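Local coordinates for protein nucleoside-triphosphatase THEP1 (Aquifex aeolicus, PDB 1YE8) that hydrolyses nucleoside triphosphates, among them ATP, GTP, CTP, TTP and UTP, to the diphosphates and phosphate, without acting as a kinase, at residues A[9-14]-A[158-163]; A[50-55]-A[85-90]; A[58-63]-A[71-76]; A[94-99]-A[126-131]. All coordinates share one frame; numbering follows the deposited sequence.

Contact 1 of 4, residues A[9-14]-A[158-163]; sequences PGVGKT and IELTPE. With NA (sodium ion), chain C; MG (magnesium ion), chain B; PO4 (phosphate ion), chain E.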
loop_
_atom_site.group_PDB
_atom_site.type_symbol
_atom_site.label_atom_id
_atom_site.label_comp_id
_atom_site.label_asym_id
_atom_site.label_seq_id
_atom_site.Cartn_x
_atom_site.Cartn_y
_atom_site.Cartn_z
ATOM N N PRO A 9 -12.492 -1.056 6.731
ATOM C CA PRO A 9 -12.291 0.357 6.390
ATOM C C PRO A 9 -12.327 1.193 7.669
ATOM O O PRO A 9 -13.211 0.964 8.496
ATOM C CB PRO A 9 -13.508 0.681 5.520
ATOM C CG PRO A 9 -13.945 -0.611 4.966
ATOM C CD PRO A 9 -13.621 -1.652 5.990
ATOM N N GLY A 10 -11.368 2.098 7.853
ATOM C CA GLY A 10 -11.365 2.983 9.000
ATOM C C GLY A 10 -10.667 2.470 10.245
ATOM O O GLY A 10 -10.505 3.226 11.209
ATOM N N VAL A 11 -10.213 1.210 10.230
ATOM C CA VAL A 11 -9.589 0.613 11.411
ATOM C C VAL A 11 -8.199 1.186 11.737
ATOM O O VAL A 11 -7.746 1.083 12.873
ATOM C CB VAL A 11 -9.559 -0.942 11.349
ATOM C CG1 VAL A 11 -8.451 -1.438 10.422
ATOM C CG2 VAL A 11 -9.403 -1.529 12.749
ATOM N N GLY A 12 -7.526 1.755 10.734
ATOM C CA GLY A 12 -6.223 2.354 10.960
ATOM C C GLY A 12 -5.055 1.756 10.194
ATOM O O GLY A 12 -3.911 1.843 10.657
ATOM N N LYS A 13 -5.319 1.158 9.030
ATOM C CA LYS A 13 -4.245 0.550 8.233
ATOM C C LYS A 13 -3.201 1.574 7.769
ATOM O O LYS A 13 -2.009 1.348 7.936
ATOM C CB LYS A 13 -4.793 -0.232 7.040
ATOM C CG LYS A 13 -5.711 -1.394 7.436
ATOM C CD LYS A 13 -5.970 -2.370 6.295
ATOM C CE LYS A 13 -6.646 -1.767 5.080
ATOM N NZ LYS A 13 -8.091 -1.556 5.314
ATOM N N THR A 14 -3.657 2.692 7.205
ATOM C CA THR A 14 -2.738 3.773 6.798
ATOM C C THR A 14 -1.949 4.322 7.985
ATOM O O THR A 14 -0.746 4.526 7.893
ATOM C CB THR A 14 -3.520 4.897 6.122
ATOM O OG1 THR A 14 -4.166 4.380 4.950
ATOM C CG2 THR A 14 -2.580 6.004 5.605
ATOM N N ILE A 158 -1.727 -10.013 8.652
ATOM C CA ILE A 158 -2.188 -9.427 9.908
ATOM C C ILE A 158 -3.545 -8.787 9.716
ATOM O O ILE A 158 -3.715 -7.916 8.858
ATOM C CB ILE A 158 -1.168 -8.401 10.430
ATOM C CG1 ILE A 158 0.056 -9.149 10.974
ATOM C CG2 ILE A 158 -1.771 -7.514 11.545
ATOM C CD1 ILE A 158 1.311 -8.334 11.003
ATOM N N GLU A 159 -4.526 -9.241 10.499
ATOM C CA GLU A 159 -5.847 -8.620 10.517
ATOM C C GLU A 159 -5.847 -7.577 11.600
ATOM O O GLU A 159 -5.887 -7.897 12.804
ATOM C CB GLU A 159 -6.965 -9.656 10.714
ATOM C CG GLU A 159 -8.362 -9.042 10.591
ATOM C CD GLU A 159 -9.470 -10.038 10.277
ATOM O OE1 GLU A 159 -9.218 -11.222 9.997
ATOM O OE2 GLU A 159 -10.636 -9.603 10.259
ATOM N N LEU A 160 -5.777 -6.318 11.186
ATOM C CA LEU A 160 -5.683 -5.186 12.108
ATOM C C LEU A 160 -7.056 -4.909 12.687
ATOM O O LEU A 160 -8.037 -4.822 11.937
ATOM C CB LEU A 160 -5.170 -3.956 11.355
ATOM C CG LEU A 160 -4.802 -2.764 12.239
ATOM C CD1 LEU A 160 -3.648 -3.120 13.179
ATOM C CD2 LEU A 160 -4.441 -1.559 11.388
ATOM N N THR A 161 -7.121 -4.763 14.010
ATOM C CA THR A 161 -8.394 -4.530 14.712
ATOM C C THR A 161 -8.233 -3.445 15.771
ATOM O O THR A 161 -7.110 -3.092 16.128
ATOM C CB THR A 161 -8.877 -5.807 15.426
ATOM O OG1 THR A 161 -7.960 -6.119 16.485
ATOM C CG2 THR A 161 -8.849 -7.031 14.505
ATOM N N PRO A 162 -9.339 -2.944 16.329
ATOM C CA PRO A 162 -9.227 -2.001 17.451
ATOM C C PRO A 162 -8.496 -2.600 18.664
ATOM O O PRO A 162 -7.895 -1.838 19.431
ATOM C CB PRO A 162 -10.689 -1.668 17.770
ATOM C CG PRO A 162 -11.411 -1.936 16.471
ATOM C CD PRO A 162 -10.746 -3.182 15.951
ATOM N N GLU A 163 -8.496 -3.928 18.790
ATOM C CA GLU A 163 -7.907 -4.624 19.942
ATOM C C GLU A 163 -6.422 -4.961 19.808
ATOM O O GLU A 163 -5.777 -5.296 20.806
ATOM C CB GLU A 163 -8.672 -5.916 20.218
ATOM C CG GLU A 163 -10.098 -5.697 20.709
ATOM C CD GLU A 163 -11.084 -5.431 19.580
ATOM O OE1 GLU A 163 -10.788 -5.756 18.410
ATOM O OE2 GLU A 163 -12.154 -4.882 19.865
HETATM NA NA NA C . -8.937 0.000 6.823
HETATM MG MG MG B . -6.098 3.610 4.588
HETATM P P PO4 E . -7.769 2.729 7.419
HETATM O O1 PO4 E . -6.541 2.922 6.547
HETATM O O2 PO4 E . -7.798 3.592 8.644
HETATM O O3 PO4 E . -7.772 1.287 7.855
HETATM O O4 PO4 E . -9.014 2.995 6.607
HETATM O O HOH W 1 -5.957 4.729 2.885
HETATM O O HOH W 2 -5.482 2.008 3.820
HETATM O O HOH W 3 -6.745 5.460 5.954
HETATM O O HOH W 4 -7.814 0.884 4.204
#

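Contact 2 of 4, residues A[50-55]-A[85-90]; sequences ITTEGK and IPILER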
loop_
_atom_site.group_PDB
_atom_site.type_symbol
_atom_site.label_atom_id
_atom_site.label_comp_id
_atom_site.label_asym_id
_atom_site.label_seq_id
_atom_site.Cartn_x
_atom_site.Cartn_y
_atom_site.Cartn_z
ATOM N N ILE A 50 0.471 9.760 -1.072
ATOM C CA ILE A 50 1.592 10.481 -0.475
ATOM C C ILE A 50 2.785 9.537 -0.533
ATOM O O ILE A 50 2.698 8.416 -0.036
ATOM C CB ILE A 50 1.277 10.874 0.982
ATOM C CG1 ILE A 50 -0.007 11.732 1.016
ATOM C CG2 ILE A 50 2.479 11.603 1.592
ATOM C CD1 ILE A 50 -0.352 12.378 2.360
ATOM N N THR A 51 3.878 9.953 -1.171
ATOM C CA THR A 51 5.055 9.099 -1.224
ATOM C C THR A 51 5.985 9.294 -0.037
ATOM O O THR A 51 5.869 10.263 0.709
ATOM C CB THR A 51 5.849 9.261 -2.518
ATOM O OG1 THR A 51 6.569 10.510 -2.461
ATOM C CG2 THR A 51 4.920 9.317 -3.758
ATOM N N THR A 52 6.939 8.384 0.108
ATOM C CA THR A 52 7.974 8.532 1.118
ATOM C C THR A 52 8.910 9.712 0.839
ATOM O O THR A 52 9.746 10.016 1.697
ATOM C CB THR A 52 8.796 7.252 1.225
ATOM O OG1 THR A 52 9.126 6.783 -0.090
ATOM C CG2 THR A 52 7.977 6.129 1.895
ATOM N N GLU A 53 8.769 10.381 -0.311
ATOM C CA GLU A 53 9.508 11.627 -0.589
ATOM C C GLU A 53 8.654 12.861 -0.401
ATOM O O GLU A 53 9.096 13.980 -0.694
ATOM C CB GLU A 53 10.125 11.617 -1.996
ATOM C CG GLU A 53 11.199 10.570 -2.194
ATOM C CD GLU A 53 12.358 10.650 -1.203
ATOM O OE1 GLU A 53 12.621 11.736 -0.601
ATOM O OE2 GLU A 53 13.022 9.612 -1.027
ATOM N N GLY A 54 7.439 12.682 0.106
ATOM C CA GLY A 54 6.578 13.813 0.399
ATOM C C GLY A 54 5.821 14.359 -0.795
ATOM O O GLY A 54 5.179 15.410 -0.702
ATOM N N LYS A 55 5.850 13.656 -1.922
ATOM C CA LYS A 55 5.043 14.064 -3.062
ATOM C C LYS A 55 3.602 13.636 -2.814
ATOM O O LYS A 55 3.360 12.541 -2.299
ATOM C CB LYS A 55 5.575 13.474 -4.376
ATOM C CG LYS A 55 7.043 13.785 -4.677
ATOM C CD LYS A 55 7.322 15.251 -4.909
ATOM C CE LYS A 55 8.819 15.442 -5.163
ATOM N NZ LYS A 55 9.187 15.127 -6.563
ATOM N N ILE A 85 3.867 4.982 -9.806
ATOM C CA ILE A 85 4.718 4.109 -10.611
ATOM C C ILE A 85 6.210 4.420 -10.427
ATOM O O ILE A 85 6.996 3.503 -10.142
ATOM C CB ILE A 85 4.265 4.066 -12.094
ATOM C CG1 ILE A 85 2.798 3.603 -12.183
ATOM C CG2 ILE A 85 5.194 3.138 -12.903
ATOM C CD1 ILE A 85 2.493 2.215 -11.571
ATOM N N PRO A 86 6.631 5.683 -10.548
ATOM C CA PRO A 86 8.063 5.936 -10.392
ATOM C C PRO A 86 8.566 5.604 -8.987
ATOM O O PRO A 86 9.671 5.067 -8.878
ATOM C CB PRO A 86 8.231 7.416 -10.756
ATOM C CG PRO A 86 6.877 7.987 -10.800
ATOM C CD PRO A 86 5.894 6.886 -10.991
ATOM N N ILE A 87 7.797 5.878 -7.936
ATOM C CA ILE A 87 8.311 5.554 -6.608
ATOM C C ILE A 87 8.392 4.039 -6.380
ATOM O O ILE A 87 9.340 3.566 -5.751
ATOM C CB ILE A 87 7.548 6.298 -5.471
ATOM C CG1 ILE A 87 8.371 6.268 -4.177
ATOM C CG2 ILE A 87 6.181 5.699 -5.207
ATOM C CD1 ILE A 87 9.624 7.164 -4.211
ATOM N N LEU A 88 7.450 3.270 -6.931
ATOM C CA LEU A 88 7.541 1.813 -6.786
ATOM C C LEU A 88 8.640 1.214 -7.650
ATOM O O LEU A 88 9.286 0.256 -7.234
ATOM C CB LEU A 88 6.197 1.128 -7.051
ATOM C CG LEU A 88 5.118 1.306 -5.974
ATOM C CD1 LEU A 88 3.971 0.332 -6.212
ATOM C CD2 LEU A 88 5.638 1.152 -4.540
ATOM N N GLU A 89 8.868 1.762 -8.845
ATOM C CA GLU A 89 9.965 1.258 -9.679
ATOM C C GLU A 89 11.307 1.501 -8.982
ATOM O O GLU A 89 12.189 0.636 -8.972
ATOM C CB GLU A 89 9.965 1.901 -11.071
ATOM C CG GLU A 89 8.744 1.539 -11.908
ATOM C CD GLU A 89 8.847 0.234 -12.675
ATOM O OE1 GLU A 89 9.758 -0.570 -12.411
ATOM O OE2 GLU A 89 7.972 -0.010 -13.548
ATOM N N ARG A 90 11.460 2.688 -8.393
ATOM C CA ARG A 90 12.648 2.993 -7.595
ATOM C C ARG A 90 12.760 2.059 -6.386
ATOM O O ARG A 90 13.822 1.482 -6.131
ATOM C CB ARG A 90 12.623 4.448 -7.123
ATOM C CG ARG A 90 13.721 4.785 -6.156
ATOM C CD ARG A 90 13.682 6.199 -5.612
ATOM N NE ARG A 90 14.450 6.198 -4.384
ATOM C CZ ARG A 90 14.342 7.069 -3.413
ATOM N NH1 ARG A 90 13.511 8.114 -3.519
ATOM N NH2 ARG A 90 15.092 6.891 -2.331
#

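Contact 3 of 4, residues A[58-63]-A[71-76]; sequences IFSSKF and GSYGVN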
loop_
_atom_site.group_PDB
_atom_site.type_symbol
_atom_site.label_atom_id
_atom_site.label_comp_id
_atom_site.label_asym_id
_atom_site.label_seq_id
_atom_site.Cartn_x
_atom_site.Cartn_y
_atom_site.Cartn_z
ATOM N N ILE A 58 -4.113 14.259 -5.125
ATOM C CA ILE A 58 -5.448 13.672 -5.067
ATOM C C ILE A 58 -5.680 12.891 -6.352
ATOM O O ILE A 58 -5.634 13.450 -7.452
ATOM C CB ILE A 58 -6.555 14.744 -4.891
ATOM C CG1 ILE A 58 -6.378 15.455 -3.544
ATOM C CG2 ILE A 58 -7.943 14.087 -4.973
ATOM C CD1 ILE A 58 -7.345 16.640 -3.319
ATOM N N PHE A 59 -5.923 11.590 -6.222
ATOM C CA PHE A 59 -6.194 10.758 -7.391
ATOM C C PHE A 59 -7.606 10.179 -7.440
ATOM O O PHE A 59 -7.989 9.578 -8.431
ATOM C CB PHE A 59 -5.160 9.624 -7.505
ATOM C CG PHE A 59 -5.313 8.524 -6.459
ATOM C CD1 PHE A 59 -4.693 8.635 -5.219
ATOM C CD2 PHE A 59 -6.042 7.379 -6.740
ATOM C CE1 PHE A 59 -4.811 7.618 -4.250
ATOM C CE2 PHE A 59 -6.185 6.363 -5.771
ATOM C CZ PHE A 59 -5.557 6.490 -4.523
ATOM N N SER A 60 -8.379 10.351 -6.374
ATOM C CA SER A 60 -9.748 9.871 -6.355
ATOM C C SER A 60 -10.566 10.888 -5.593
ATOM O O SER A 60 -10.156 11.325 -4.523
ATOM C CB SER A 60 -9.814 8.516 -5.657
ATOM O OG SER A 60 -11.149 8.069 -5.530
ATOM N N SER A 61 -11.712 11.285 -6.144
ATOM C CA SER A 61 -12.506 12.341 -5.519
ATOM C C SER A 61 -13.959 12.261 -5.948
ATOM O O SER A 61 -14.256 11.892 -7.085
ATOM C CB SER A 61 -11.959 13.735 -5.888
ATOM O OG SER A 61 -12.742 14.793 -5.320
ATOM N N LYS A 62 -14.849 12.640 -5.032
ATOM C CA LYS A 62 -16.252 12.880 -5.369
ATOM C C LYS A 62 -16.424 13.968 -6.445
ATOM O O LYS A 62 -17.444 13.979 -7.124
ATOM C CB LYS A 62 -17.063 13.210 -4.110
ATOM C CG LYS A 62 -17.091 12.047 -3.128
ATOM C CD LYS A 62 -18.034 12.268 -1.974
ATOM C CE LYS A 62 -18.069 11.026 -1.135
ATOM N NZ LYS A 62 -19.323 10.878 -0.378
ATOM N N PHE A 63 -15.437 14.851 -6.613
ATOM C CA PHE A 63 -15.525 15.876 -7.659
ATOM C C PHE A 63 -15.037 15.400 -9.018
ATOM O O PHE A 63 -15.271 16.075 -10.030
ATOM C CB PHE A 63 -14.690 17.107 -7.295
ATOM C CG PHE A 63 -15.125 17.820 -6.048
ATOM C CD1 PHE A 63 -16.394 18.402 -5.956
ATOM C CD2 PHE A 63 -14.241 17.961 -4.981
ATOM C CE1 PHE A 63 -16.783 19.084 -4.797
ATOM C CE2 PHE A 63 -14.619 18.644 -3.813
ATOM C CZ PHE A 63 -15.892 19.208 -3.723
ATOM N N GLY A 71 -18.100 3.687 -5.818
ATOM C CA GLY A 71 -19.222 4.461 -5.312
ATOM C C GLY A 71 -19.272 5.832 -5.969
ATOM O O GLY A 71 -19.368 5.944 -7.197
ATOM N N SER A 72 -19.209 6.877 -5.149
ATOM C CA SER A 72 -19.276 8.239 -5.664
ATOM C C SER A 72 -17.900 8.819 -6.002
ATOM O O SER A 72 -17.802 9.956 -6.460
ATOM C CB SER A 72 -19.976 9.151 -4.659
ATOM O OG SER A 72 -19.216 9.253 -3.477
ATOM N N TYR A 73 -16.835 8.049 -5.761
ATOM C CA TYR A 73 -15.470 8.525 -6.020
ATOM C C TYR A 73 -15.038 8.227 -7.447
ATOM O O TYR A 73 -15.009 7.071 -7.849
ATOM C CB TYR A 73 -14.489 7.847 -5.055
ATOM C CG TYR A 73 -14.758 8.171 -3.611
ATOM C CD1 TYR A 73 -14.256 9.326 -3.036
ATOM C CD2 TYR A 73 -15.559 7.338 -2.833
ATOM C CE1 TYR A 73 -14.530 9.653 -1.704
ATOM C CE2 TYR A 73 -15.828 7.647 -1.509
ATOM C CZ TYR A 73 -15.315 8.804 -0.955
ATOM O OH TYR A 73 -15.582 9.121 0.358
ATOM N N GLY A 74 -14.685 9.270 -8.191
ATOM C CA GLY A 74 -14.099 9.131 -9.515
ATOM C C GLY A 74 -12.596 8.995 -9.386
ATOM O O GLY A 74 -11.964 9.784 -8.687
ATOM N N VAL A 75 -12.040 7.970 -10.024
ATOM C CA VAL A 75 -10.609 7.690 -9.950
ATOM C C VAL A 75 -9.893 8.151 -11.216
ATOM O O VAL A 75 -10.263 7.774 -12.346
ATOM C CB VAL A 75 -10.332 6.188 -9.739
ATOM C CG1 VAL A 75 -8.826 5.912 -9.689
ATOM C CG2 VAL A 75 -11.001 5.693 -8.459
ATOM N N ASN A 76 -8.869 8.978 -11.018
ATOM C CA ASN A 76 -8.015 9.395 -12.117
ATOM C C ASN A 76 -6.748 8.547 -12.103
ATOM O O ASN A 76 -5.827 8.751 -11.272
ATOM C CB ASN A 76 -7.699 10.881 -12.023
ATOM C CG ASN A 76 -6.996 11.396 -13.258
ATOM O OD1 ASN A 76 -6.068 10.757 -13.761
ATOM N ND2 ASN A 76 -7.431 12.567 -13.758
#

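Contact 4 of 4, residues A[94-99]-A[126-131]; sequences EAKKDR and MHDPNV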
loop_
_atom_site.group_PDB
_atom_site.type_symbol
_atom_site.label_atom_id
_atom_site.label_comp_id
_atom_site.label_asym_id
_atom_site.label_seq_id
_atom_site.Cartn_x
_atom_site.Cartn_y
_atom_site.Cartn_z
ATOM N N GLU A 94 15.871 -0.515 -5.698
ATOM C CA GLU A 94 16.713 -0.356 -4.514
ATOM C C GLU A 94 16.610 -1.565 -3.592
ATOM O O GLU A 94 17.618 -2.007 -3.044
ATOM C CB GLU A 94 16.366 0.914 -3.758
ATOM C CG GLU A 94 16.767 2.198 -4.454
ATOM C CD GLU A 94 16.849 3.340 -3.476
ATOM O OE1 GLU A 94 17.439 3.148 -2.388
ATOM O OE2 GLU A 94 16.294 4.404 -3.761
ATOM N N ALA A 95 15.398 -2.100 -3.425
ATOM C CA ALA A 95 15.162 -3.211 -2.505
ATOM C C ALA A 95 15.786 -4.523 -2.983
ATOM O O ALA A 95 16.116 -5.374 -2.168
ATOM C CB ALA A 95 13.659 -3.389 -2.248
ATOM N N LYS A 96 15.943 -4.694 -4.296
ATOM C CA LYS A 96 16.594 -5.895 -4.821
ATOM C C LYS A 96 18.073 -5.892 -4.479
ATOM O O LYS A 96 18.651 -6.954 -4.253
ATOM C CB LYS A 96 16.405 -6.006 -6.332
ATOM C CG LYS A 96 15.019 -6.509 -6.715
ATOM C CD LYS A 96 14.881 -6.794 -8.201
ATOM C CE LYS A 96 14.640 -5.531 -8.959
ATOM N NZ LYS A 96 14.568 -5.754 -10.427
ATOM N N LYS A 97 18.682 -4.712 -4.416
ATOM C CA LYS A 97 20.122 -4.613 -4.140
ATOM C C LYS A 97 20.447 -4.504 -2.653
ATOM O O LYS A 97 21.510 -4.936 -2.212
ATOM C CB LYS A 97 20.738 -3.451 -4.921
ATOM C CG LYS A 97 20.775 -3.704 -6.427
ATOM C CD LYS A 97 21.604 -2.649 -7.162
ATOM C CE LYS A 97 22.476 -3.265 -8.263
ATOM N NZ LYS A 97 21.753 -4.242 -9.125
ATOM N N ASP A 98 19.531 -3.934 -1.881
ATOM C CA ASP A 98 19.750 -3.680 -0.463
ATOM C C ASP A 98 18.587 -4.283 0.310
ATOM O O ASP A 98 17.477 -3.730 0.325
ATOM C CB ASP A 98 19.857 -2.170 -0.226
ATOM C CG ASP A 98 20.063 -1.805 1.230
ATOM O OD1 ASP A 98 20.095 -2.720 2.074
ATOM O OD2 ASP A 98 20.203 -0.619 1.601
ATOM N N ARG A 99 18.838 -5.418 0.947
ATOM C CA ARG A 99 17.806 -6.135 1.674
ATOM C C ARG A 99 17.335 -5.423 2.948
ATOM O O ARG A 99 16.364 -5.853 3.574
ATOM C CB ARG A 99 18.279 -7.555 1.969
ATOM C CG ARG A 99 18.456 -8.409 0.707
ATOM C CD ARG A 99 19.915 -8.686 0.326
ATOM N NE ARG A 99 20.719 -9.073 1.488
ATOM C CZ ARG A 99 22.002 -9.408 1.452
ATOM N NH1 ARG A 99 22.666 -9.423 0.302
ATOM N NH2 ARG A 99 22.626 -9.738 2.577
HETATM N N MSE A 126 5.363 -8.504 -5.438
HETATM C CA MSE A 126 4.841 -9.379 -4.399
HETATM C C MSE A 126 5.302 -10.828 -4.535
HETATM O O MSE A 126 5.434 -11.525 -3.535
HETATM C CB MSE A 126 3.320 -9.276 -4.345
HETATM C CG MSE A 126 2.837 -7.824 -4.023
HETATM SE SE MSE A 126 3.555 -7.025 -2.373
HETATM C CE MSE A 126 2.829 -8.297 -1.414
ATOM N N HIS A 127 5.598 -11.248 -5.764
ATOM C CA HIS A 127 6.021 -12.616 -6.004
ATOM C C HIS A 127 7.537 -12.749 -6.091
ATOM O O HIS A 127 8.048 -13.853 -6.332
ATOM C CB HIS A 127 5.313 -13.171 -7.241
ATOM C CG HIS A 127 3.829 -13.263 -7.084
ATOM N ND1 HIS A 127 3.222 -14.187 -6.256
ATOM C CD2 HIS A 127 2.828 -12.531 -7.627
ATOM C CE1 HIS A 127 1.914 -14.027 -6.312
ATOM N NE2 HIS A 127 1.645 -13.030 -7.135
ATOM N N ASP A 128 8.256 -11.647 -5.886
ATOM C CA ASP A 128 9.711 -11.675 -5.893
ATOM C C ASP A 128 10.178 -11.984 -4.473
ATOM O O ASP A 128 10.016 -11.155 -3.575
ATOM C CB ASP A 128 10.275 -10.336 -6.371
ATOM C CG ASP A 128 11.779 -10.365 -6.576
ATOM O OD1 ASP A 128 12.479 -11.150 -5.887
ATOM O OD2 ASP A 128 12.345 -9.617 -7.390
ATOM N N PRO A 129 10.768 -13.160 -4.260
ATOM C CA PRO A 129 11.215 -13.552 -2.915
ATOM C C PRO A 129 12.313 -12.650 -2.351
ATOM O O PRO A 129 12.493 -12.650 -1.128
ATOM C CB PRO A 129 11.802 -14.955 -3.139
ATOM C CG PRO A 129 12.165 -14.991 -4.581
ATOM C CD PRO A 129 11.085 -14.185 -5.271
ATOM N N ASN A 130 13.017 -11.910 -3.210
ATOM C CA ASN A 130 14.228 -11.181 -2.827
ATOM C C ASN A 130 14.022 -9.760 -2.322
ATOM O O ASN A 130 14.993 -9.013 -2.175
ATOM C CB ASN A 130 15.233 -11.131 -3.990
ATOM C CG ASN A 130 15.530 -12.506 -4.581
ATOM O OD1 ASN A 130 15.840 -13.460 -3.854
ATOM N ND2 ASN A 130 15.430 -12.615 -5.908
ATOM N N VAL A 131 12.771 -9.370 -2.070
ATOM C CA VAL A 131 12.491 -8.025 -1.582
ATOM C C VAL A 131 11.549 -8.055 -0.395
ATOM O O VAL A 131 10.670 -8.925 -0.318
ATOM C CB VAL A 131 11.906 -7.085 -2.685
ATOM C CG1 VAL A 131 12.871 -6.908 -3.853
ATOM C CG2 VAL A 131 10.511 -7.527 -3.195
#

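Contact 1 of 4, residues A[9-14]-A[158-163]
With chi1 at 77°, V11 sets CG1 between its backbone N and carbonyl carbon and turns CG2 anti to the N, which brings both methyls against the segment 158-163; L160 answers with CG anti to its own N (chi1 -170°), reaching CD2 toward the phosphate-binding loop. V11 CG2 is the methyl that digs in, lying 3.7 Å from T161 CA and 3.8 Å from P162 CD, while CG1 faces L160. CD2 of L160 settles against the G12 peptide, 3.5 Å from G12 O, and touches the first turn of helix 13-24 at K13. L160 also touches I5 of strand 2-6, which leads into the loop.

This is a P-loop (Walker A), here holding a phosphate ion probably acquired from the crystallisation liquor. Backbone amides grip it. G10 N donates to phosphate O4 at 2.8 Å. K13 N donates to phosphate O3 at 2.7 Å, an oxygen that the amide of G12 also reaches. T14 N donates to phosphate O1 at 3.0 Å, nearly straight at 173°. T14 OG1 binds the magnesium ion at 2.1 Å. The K13 chain, bent at chi3 and chi4, brings NZ to 2.3 Å from the modelled sodium ion, which E8 O also binds.

The 158-163 side contributes apolar contact behind the loop, while the amides on its other face meet the anion, as expected of a loop that binds nucleotide phosphates.

Contact 2 of 4, residues A[50-55]-A[85-90]
T51 and I87 bring the end of strand 46-51 to helix 77-97 with their CA atoms 7.2 Å apart, where the chain reverses through a type I turn from T51 to G54. The reversal fits a beta hairpin of the type I turn plus G1 bulge kind: G54 N donates to T51 O, T51 N donates to K55 O at 2.9 Å, and G54 takes the positive phi of the bulge position. T51 OG1 stiffens it further as an ST turn, accepting from E53 N at 3.1 Å and, more distantly, from K55 N.

I87 is the apolar centre of the helix side. Its CG2 meets T51 CG2 at 4.1 Å, the two side chains crossing obliquely, and its CD1 reaches across to T52 and to the CG of E53. T52 OG1 is spoken for by the amide of G30, which ties the turn to the chain just before strand 31-36; I87 CD1 meets it in van der Waals contact.

Nearer the surface, E53 and R90 cross at about a right angle. R90, CG anti to its N (chi1 173°) and extended as far as NE, carries its guanidinium past I87, where NE also pairs with E94. The bridge to E53 rests on one bond: R90 NH1 donates to E53 OE2 at 2.9 Å, within the guanidinium plane but from above the carboxylate plane, the two planes lying 26° apart.

Contact 3 of 4, residues A[58-63]-A[71-76]
In the antiparallel sheet of the protein, F59 and S60, which form a classic beta bulge opposite F47 of strand 46-51, pair on their other side with V75 and N76, and S61 pairs with G74. The short strand segments 58-61 and 73-75 run at 140° to each other, antiparallel but well splayed. N76 N donates to F59 O at 2.8 Å, and S61 with G74 forms a hydrogen-bonded pair through two bonds, S61 N to G74 O at 3.0 Å and G74 N to S61 O at 2.9 Å. S60 and V75 are the non-hydrogen-bonded pair; S60 OG, buried against Y73 CB (3.4 Å) and V75 CG2, finds no polar partner in the model. F59 offers the edge of its ring to V75 CG1.

At the other end, K62 runs extended across Y73. Its CG lies over one face of the ring, 4.2 Å from the centroid, a CH-pi contact, and CE passes on to the hydroxyl end, 3.5 Å from Y73 OH. Y73 CG stands anti to its carbonyl carbon (chi1 -62°), which puts one face of the ring under K62 and the ring edge-to-face with F47, while OH is hydrogen-bonded to R44 NE. Replacing the tyrosine with an alanine here would probably leave the aliphatic chain of K62 without its ring to lie on and R44 without its hydroxyl mate.

N76, whose N is hydrogen-bonded to F59 O, also caps Y79 N with OD1. The whole is an antiparallel strand pair with a classic bulge, in which strand 73-75 leads through its N-cap residue straight into helix 77-97.

Contact 4 of 4, residues A[94-99]-A[126-131]
K96 and V131 lie side by side and point the same way, while K96 crosses D128 at about a right angle; round these three side chains the last turn of helix 77-97 meets the loop before strand 132-136. V131 CG1, anti to its carbonyl carbon (chi1 -61°), is the methyl that slots against the helix: it is 3.6 Å from K96 CG and 3.9 Å from A95 CB. A95 CB leaves room for the valine methyl, and the aliphatic part of K96, itself exposed, runs beside it.

D128 comes in across the lysine, with OD2 3.9 Å from K96 CD. The charged ends themselves stay apart, K96 NZ to D128 OD2 being 5.4 Å, so any attraction between them is probably weak. Both side chains turn instead to Y92 one turn earlier on the helix, K96 through a cation-pi contact and D128 OD2 through a hydrogen bond with the tyrosine OH. The other carboxylate oxygen of D128, OD1, accepts from N130 N at 2.8 Å with an N-H...O angle of 159°, met on the anti side and 30° out of the carboxylate plane, an Asx turn that braces the type I turn from D128 to V131. An alanine in place of the aspartate removes the partners of N130 N and Y92 OH, and the turn would probably be freer to shift against the helix.

K2 NZ holds the loop from the sheet side through D128 O and V131 O. The side chains of A95 and V131 both rest on I103, so the helix end and the loop after helix 116-126 pack together on strand 102-105, beside strand 132-136 in the parallel sheet.

Contact 1 closes the longest loop of the four, and the other three are nested within it. It holds the phosphate and the metals. Contacts 2 and 4 both use helix 77-97, their centres about 16 Å apart, and contact 3 supplies the capped start of that helix, with its centre about 20 Å from that of contact 2. Contacts 2 and 3 also share the antiparallel sheet, through neighbouring strands 46-51 and 56-61. The centres of contacts 1 and 3 are about 23 Å apart, yet the F59 side chain is about 10 Å from the magnesium ion; the T52 side chain of contact 2 is about 11 Å from that of T14.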